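Local coordinates for macro domain-containing protein (Thermosipho africanus, PDB 7OMU) that holds adenosine-5-diphosphoribose in the pocket of its macro domain, one of two domains that the chain combines, at residues V244-V249 with K278-G283; P285-R290 with Q311-L316. The protein carries 1 engineered substitution. All coordinates share one frame; numbering follows the deposited sequence.

Interaction 1: V244-V249 with K278-G283. With APR (adenosine-5-diphosphoribose), chain C.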
loop_
_atom_site.group_PDB
_atom_site.type_symbol
_atom_site.label_atom_id
_atom_site.label_comp_id
_atom_site.label_asym_id
_atom_site.label_seq_id
_atom_site.Cartn_x
_atom_site.Cartn_y
_atom_site.Cartn_z
ATOM N N VAL A 244 -2.426 17.516 -0.147
ATOM C CA VAL A 244 -1.571 17.413 1.064
ATOM C C VAL A 244 -1.831 18.659 1.904
ATOM O O VAL A 244 -1.529 19.766 1.420
ATOM C CB VAL A 244 -0.088 17.284 0.672
ATOM C CG1 VAL A 244 0.827 17.299 1.889
ATOM C CG2 VAL A 244 0.161 16.045 -0.172
ATOM N N SER A 245 -2.400 18.477 3.099
ATOM C CA SER A 245 -2.650 19.567 4.073
ATOM C C SER A 245 -1.294 20.110 4.519
ATOM O O SER A 245 -0.461 19.294 4.939
ATOM C CB SER A 245 -3.469 19.090 5.243
ATOM O OG SER A 245 -4.168 17.898 4.914
ATOM N N VAL A 246 -1.082 21.421 4.380
ATOM C CA VAL A 246 0.173 22.132 4.767
ATOM C C VAL A 246 -0.195 23.409 5.534
ATOM O O VAL A 246 -1.394 23.765 5.584
ATOM C CB VAL A 246 1.051 22.443 3.539
ATOM C CG1 VAL A 246 1.522 21.172 2.854
ATOM C CG2 VAL A 246 0.354 23.351 2.540
ATOM N N ASN A 247 0.818 24.061 6.104
ATOM C CA ASN A 247 0.726 25.370 6.805
ATOM C C ASN A 247 1.400 26.425 5.921
ATOM O O ASN A 247 1.844 26.058 4.825
ATOM C CB ASN A 247 1.372 25.296 8.188
ATOM C CG ASN A 247 2.813 24.836 8.126
ATOM O OD1 ASN A 247 3.660 25.510 7.546
ATOM N ND2 ASN A 247 3.095 23.674 8.688
ATOM N N THR A 248 1.479 27.675 6.383
ATOM C CA THR A 248 2.158 28.795 5.679
ATOM C C THR A 248 3.364 29.253 6.513
ATOM O O THR A 248 3.417 30.435 6.880
ATOM C CB THR A 248 1.162 29.919 5.366
ATOM O OG1 THR A 248 -0.080 29.314 5.011
ATOM C CG2 THR A 248 1.634 30.830 4.250
ATOM N N VAL A 249 4.299 28.334 6.782
ATOM C CA VAL A 249 5.627 28.600 7.417
ATOM C C VAL A 249 6.718 27.988 6.529
ATOM O O VAL A 249 7.581 28.741 6.030
ATOM C CB VAL A 249 5.694 28.025 8.847
ATOM C CG1 VAL A 249 7.077 28.168 9.474
ATOM C CG2 VAL A 249 4.632 28.631 9.747
ATOM N N LYS A 278 5.727 33.255 -2.307
ATOM C CA LYS A 278 4.344 33.789 -2.149
ATOM C C LYS A 278 3.367 33.101 -3.124
ATOM O O LYS A 278 2.188 33.520 -3.158
ATOM C CB LYS A 278 4.348 35.310 -2.353
ATOM C CG LYS A 278 3.236 36.081 -1.646
ATOM C CD LYS A 278 2.700 37.260 -2.456
ATOM C CE LYS A 278 1.884 38.254 -1.651
ATOM N NZ LYS A 278 2.710 39.354 -1.100
ATOM N N GLU A 279 3.809 32.069 -3.858
ATOM C CA GLU A 279 2.973 31.312 -4.836
ATOM C C GLU A 279 1.988 30.415 -4.077
ATOM O O GLU A 279 1.032 29.924 -4.710
ATOM C CB GLU A 279 3.828 30.449 -5.765
ATOM C CG GLU A 279 4.914 31.221 -6.490
ATOM C CD GLU A 279 5.555 30.475 -7.647
ATOM O OE1 GLU A 279 4.819 29.813 -8.407
ATOM O OE2 GLU A 279 6.789 30.550 -7.775
ATOM N N LEU A 280 2.263 30.178 -2.789
ATOM C CA LEU A 280 1.401 29.439 -1.831
ATOM C C LEU A 280 1.143 30.341 -0.619
ATOM O O LEU A 280 2.010 30.404 0.278
ATOM C CB LEU A 280 2.114 28.144 -1.424
ATOM C CG LEU A 280 1.458 27.336 -0.305
ATOM C CD1 LEU A 280 0.453 26.344 -0.861
ATOM C CD2 LEU A 280 2.505 26.604 0.516
ATOM N N GLU A 281 0.011 31.045 -0.623
ATOM C CA GLU A 281 -0.543 31.761 0.555
ATOM C C GLU A 281 -1.706 30.939 1.117
ATOM O O GLU A 281 -2.309 30.166 0.346
ATOM C CB GLU A 281 -1.062 33.148 0.173
ATOM C CG GLU A 281 0.005 34.114 -0.300
ATOM C CD GLU A 281 -0.560 35.267 -1.111
ATOM O OE1 GLU A 281 -1.109 35.002 -2.196
ATOM O OE2 GLU A 281 -0.481 36.422 -0.647
ATOM N N PHE A 282 -2.011 31.122 2.403
ATOM C CA PHE A 282 -3.252 30.639 3.064
ATOM C C PHE A 282 -4.434 30.941 2.131
ATOM O O PHE A 282 -4.622 32.120 1.778
ATOM C CB PHE A 282 -3.378 31.289 4.447
ATOM C CG PHE A 282 -4.615 30.935 5.236
ATOM C CD1 PHE A 282 -4.700 29.735 5.924
ATOM C CD2 PHE A 282 -5.702 31.798 5.275
ATOM C CE1 PHE A 282 -5.838 29.410 6.649
ATOM C CE2 PHE A 282 -6.842 31.471 5.994
ATOM C CZ PHE A 282 -6.906 30.282 6.686
ATOM N N GLY A 283 -5.164 29.903 1.704
ATOM C CA GLY A 283 -6.344 30.001 0.821
ATOM C C GLY A 283 -6.001 29.928 -0.663
ATOM O O GLY A 283 -6.939 30.008 -1.486
HETATM N N1 APR C . -4.492 8.380 3.861
HETATM C C2 APR C . -5.603 9.034 4.228
HETATM N N3 APR C . -5.794 9.866 5.251
HETATM C C4 APR C . -4.661 10.009 5.960
HETATM C C5 APR C . -3.446 9.404 5.711
HETATM C C6 APR C . -3.368 8.544 4.598
HETATM N N6 APR C . -2.265 7.893 4.238
HETATM N N7 APR C . -2.511 9.799 6.662
HETATM C C8 APR C . -3.164 10.620 7.452
HETATM N N9 APR C . -4.480 10.783 7.074
HETATM C "C1'" APR C . -5.505 11.614 7.710
HETATM C "C2'" APR C . -5.330 11.775 9.219
HETATM O "O2'" APR C . -6.061 10.792 9.921
HETATM C "C3'" APR C . -5.848 13.195 9.491
HETATM O "O3'" APR C . -7.100 13.159 10.162
HETATM O "O4'" APR C . -5.419 12.906 7.162
HETATM C "C4'" APR C . -5.964 13.858 8.108
HETATM C "C5'" APR C . -5.262 15.189 7.945
HETATM O "O5'" APR C . -3.826 15.034 8.161
HETATM P PA APR C . -2.946 16.175 8.889
HETATM O O1A APR C . -1.573 16.189 8.300
HETATM O O2A APR C . -3.056 16.019 10.371
HETATM O O3A APR C . -3.696 17.528 8.446
HETATM P PB APR C . -4.173 18.862 9.209
HETATM O O1B APR C . -5.067 18.464 10.336
HETATM O O2B APR C . -4.711 19.825 8.201
HETATM O O5D APR C . -2.781 19.420 9.796
HETATM C C5D APR C . -1.913 20.240 8.961
HETATM O O4D APR C . 0.101 19.299 9.904
HETATM O O1D APR C . 0.398 18.116 7.948
HETATM C C1D APR C . 0.957 19.068 8.777
HETATM O O2D APR C . 2.391 20.788 7.696
HETATM C C2D APR C . 1.070 20.410 8.034
HETATM O O3D APR C . 1.295 22.004 9.883
HETATM C C3D APR C . 0.389 21.418 8.958
HETATM C C4D APR C . -0.622 20.529 9.690
#
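L280 reaches toward V246 and N247, and its CD2 methyl is the inner point of a contact that no hydrogen bond spans. CD2 lies 4.4 Å from V246 CG2 and equally far from N247 O. F271 of helix 265-275 touches all three side chains, while L316 and P318 also meet L280, so it is buried among apolar side chains of helix and neighbouring strand. The outer half, around T248 and F282, is partly exposed to solvent. With CG2 of T248 anti to the backbone N, this methyl points across to the other segment, 4.0 Å from L280 O. T248 OG1 stands 3.7 Å from F282 N without bonding to it and is instead hydrogen-bonded to K320 O. F282 carries its ring away from T248, into a cation-pi contact with R321. The strand end bearing V246 also faces the ligand: N247 ND2 gives O3D of adenosine-5-diphosphoribose a nearly straight bond of 2.7 Å (170° at the hydrogen). N247 OD1 accepts from V249 N at 3.0 Å, and ND2 has a second partner in V251 O, so both amide ends are held. An Asx turn directly after an inner strand thus presents the asparagine to the distal ribose in the macro-domain pocket.

Interaction 2: P285-R290 with Q311-L316; sequences PYLYKR and QTWFLL
The pairing of 285-290 with 311-316 is an antiparallel beta ladder at one margin of the mixed macro-domain sheet, where strand 286-288 is outermost and strand 313-318 its neighbour. Y286 with L316 and Y288 with F314 are hydrogen-bonded pairs, flanking the non-hydrogen-bonded pair L287 with L315. Of the four backbone bonds, Y288 N to F314 O measures 2.7 Å. F314 N to Y288 O is 3.0 Å. Y286, Y288, F314 and L316 project to the face packed by helix 265-275; Y286 and L316 run side by side, CD2 to CD1 at 4.1 Å. On the other face, L287 and L315 cross at about a right angle, and helix 329-346 packs against them. R290 bends at chi3 (104°) and runs alongside F314, its guanidinium plane 78° from the ring; D266 takes its NH1 in a salt bridge and also bonds Y288 OH. W313 is sandwiched between Q311 OE1, itself hydrogen-bonded to Q240 and offset toward the rim of one face, and K289 on the opposite face. The lysine chain, extended beyond CG, runs over the indole before NZ pairs with E346, and K289 CA sits 3.5 Å from the centroid of the five-membered ring, in a CH-pi contact 14° off its normal.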
loop_
_atom_site.group_PDB
_atom_site.type_symbol
_atom_site.label_atom_id
_atom_site.label_comp_id
_atom_site.label_asym_id
_atom_site.label_seq_id
_atom_site.Cartn_x
_atom_site.Cartn_y
_atom_site.Cartn_z
ATOM N N PRO A 285 -4.084 27.259 -2.901
ATOM C CA PRO A 285 -3.386 25.994 -3.130
ATOM C C PRO A 285 -2.415 26.054 -4.319
ATOM O O PRO A 285 -2.751 26.677 -5.317
ATOM C CB PRO A 285 -4.507 24.987 -3.441
ATOM C CG PRO A 285 -5.764 25.623 -2.896
ATOM C CD PRO A 285 -5.540 27.114 -3.027
ATOM N N TYR A 286 -1.253 25.407 -4.181
ATOM C CA TYR A 286 -0.220 25.258 -5.239
ATOM C C TYR A 286 -0.251 23.816 -5.757
ATOM O O TYR A 286 -0.124 22.895 -4.930
ATOM C CB TYR A 286 1.171 25.622 -4.714
ATOM C CG TYR A 286 2.268 25.550 -5.747
ATOM C CD1 TYR A 286 2.570 26.636 -6.552
ATOM C CD2 TYR A 286 3.006 24.393 -5.925
ATOM C CE1 TYR A 286 3.582 26.582 -7.497
ATOM C CE2 TYR A 286 4.017 24.317 -6.872
ATOM C CZ TYR A 286 4.310 25.418 -7.659
ATOM O OH TYR A 286 5.303 25.354 -8.590
ATOM N N LEU A 287 -0.408 23.642 -7.075
ATOM C CA LEU A 287 -0.376 22.323 -7.756
ATOM C C LEU A 287 1.039 22.057 -8.283
ATOM O O LEU A 287 1.497 22.808 -9.158
ATOM C CB LEU A 287 -1.396 22.309 -8.897
ATOM C CG LEU A 287 -1.442 21.012 -9.707
ATOM C CD1 LEU A 287 -1.951 19.860 -8.858
ATOM C CD2 LEU A 287 -2.313 21.183 -10.935
ATOM N N TYR A 288 1.689 21.017 -7.760
ATOM C CA TYR A 288 3.000 20.492 -8.223
ATOM C C TYR A 288 2.735 19.434 -9.292
ATOM O O TYR A 288 2.248 18.352 -8.935
ATOM C CB TYR A 288 3.780 19.916 -7.038
ATOM C CG TYR A 288 5.140 19.330 -7.333
ATOM C CD1 TYR A 288 5.883 19.704 -8.440
ATOM C CD2 TYR A 288 5.713 18.428 -6.453
ATOM C CE1 TYR A 288 7.137 19.168 -8.679
ATOM C CE2 TYR A 288 6.968 17.887 -6.673
ATOM C CZ TYR A 288 7.687 18.259 -7.793
ATOM O OH TYR A 288 8.929 17.735 -8.014
ATOM N N LYS A 289 3.019 19.751 -10.559
ATOM C CA LYS A 289 2.836 18.825 -11.704
ATOM C C LYS A 289 4.090 17.953 -11.829
ATOM O O LYS A 289 4.809 18.077 -12.827
ATOM C CB LYS A 289 2.495 19.616 -12.969
ATOM C CG LYS A 289 1.150 20.327 -12.915
ATOM C CD LYS A 289 0.769 21.001 -14.207
ATOM C CE LYS A 289 -0.465 21.865 -14.082
ATOM N NZ LYS A 289 -0.705 22.644 -15.321
ATOM N N ARG A 290 4.311 17.097 -10.831
ATOM C CA ARG A 290 5.474 16.181 -10.695
ATOM C C ARG A 290 5.472 15.171 -11.849
ATOM O O ARG A 290 4.496 14.401 -11.961
ATOM C CB ARG A 290 5.380 15.472 -9.340
ATOM C CG ARG A 290 6.701 14.977 -8.775
ATOM C CD ARG A 290 6.495 14.471 -7.361
ATOM N NE ARG A 290 6.487 13.022 -7.294
ATOM C CZ ARG A 290 7.384 12.292 -6.649
ATOM N NH1 ARG A 290 8.375 12.874 -6.002
ATOM N NH2 ARG A 290 7.288 10.973 -6.649
ATOM N N GLN A 311 0.770 9.247 -14.363
ATOM C CA GLN A 311 1.334 10.462 -13.703
ATOM C C GLN A 311 0.636 10.700 -12.356
ATOM O O GLN A 311 -0.568 10.385 -12.231
ATOM C CB GLN A 311 1.204 11.691 -14.607
ATOM C CG GLN A 311 -0.198 12.294 -14.649
ATOM C CD GLN A 311 -0.397 13.343 -15.718
ATOM O OE1 GLN A 311 -1.525 13.731 -16.017
ATOM N NE2 GLN A 311 0.689 13.823 -16.306
ATOM N N THR A 312 1.379 11.236 -11.386
ATOM C CA THR A 312 0.893 11.555 -10.019
ATOM C C THR A 312 1.404 12.945 -9.632
ATOM O O THR A 312 2.622 13.096 -9.413
ATOM C CB THR A 312 1.309 10.483 -9.003
ATOM O OG1 THR A 312 0.854 9.214 -9.472
ATOM C CG2 THR A 312 0.744 10.739 -7.624
ATOM N N TRP A 313 0.489 13.914 -9.582
ATOM C CA TRP A 313 0.723 15.317 -9.152
ATOM C C TRP A 313 0.407 15.437 -7.661
ATOM O O TRP A 313 -0.315 14.572 -7.141
ATOM C CB TRP A 313 -0.142 16.287 -9.969
ATOM C CG TRP A 313 0.172 16.344 -11.432
ATOM C CD1 TRP A 313 1.247 15.804 -12.080
ATOM C CD2 TRP A 313 -0.587 17.037 -12.437
ATOM N NE1 TRP A 313 1.201 16.100 -13.417
ATOM C CE2 TRP A 313 0.085 16.853 -13.665
ATOM C CE3 TRP A 313 -1.765 17.789 -12.417
ATOM C CZ2 TRP A 313 -0.391 17.391 -14.859
ATOM C CZ3 TRP A 313 -2.232 18.323 -13.597
ATOM C CH2 TRP A 313 -1.552 18.128 -14.800
ATOM N N PHE A 314 0.924 16.478 -7.016
ATOM C CA PHE A 314 0.669 16.808 -5.594
ATOM C C PHE A 314 0.082 18.216 -5.517
ATOM O O PHE A 314 0.716 19.149 -6.031
ATOM C CB PHE A 314 1.955 16.711 -4.771
ATOM C CG PHE A 314 2.392 15.300 -4.489
ATOM C CD1 PHE A 314 3.036 14.551 -5.459
ATOM C CD2 PHE A 314 2.136 14.718 -3.261
ATOM C CE1 PHE A 314 3.438 13.252 -5.195
ATOM C CE2 PHE A 314 2.535 13.415 -3.002
ATOM C CZ PHE A 314 3.189 12.682 -3.967
ATOM N N LEU A 315 -1.103 18.341 -4.915
ATOM C CA LEU A 315 -1.763 19.637 -4.631
ATOM C C LEU A 315 -1.442 20.012 -3.186
ATOM O O LEU A 315 -1.826 19.256 -2.289
ATOM C CB LEU A 315 -3.272 19.506 -4.852
ATOM C CG LEU A 315 -4.079 20.791 -4.667
ATOM C CD1 LEU A 315 -3.673 21.837 -5.696
ATOM C CD2 LEU A 315 -5.572 20.518 -4.756
ATOM N N LEU A 316 -0.723 21.117 -2.988
ATOM C CA LEU A 316 -0.412 21.679 -1.649
ATOM C C LEU A 316 -1.563 22.599 -1.240
ATOM O O LEU A 316 -1.756 23.640 -1.887
ATOM C CB LEU A 316 0.935 22.404 -1.710
ATOM C CG LEU A 316 2.098 21.534 -2.185
ATOM C CD1 LEU A 316 3.361 22.358 -2.358
ATOM C CD2 LEU A 316 2.338 20.375 -1.228
#

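Interactions 1 and 2 follow one another along the chain, their centres 13 Å apart, and meet in the same sheet, where strands 241-246 and 313-318 are parallel neighbours. V244 N lies 2.8 Å from L315 O, a probable hydrogen bond that ties the ligand-bearing strand to the ladder. L280 bridges the two contacts: besides its place in interaction 1, its CD1 methyl packs 3.6 Å from L316 O and 3.8 Å from Y286 N. Only 244-249 supplies pocket residues, namely S245, V246 and N247. Interaction 2 stays further back, with the L316 side chain about 9 Å from adenosine-5-diphosphoribose, and with strand 313-318 standing between the pocket strand and the edge strand 286-288.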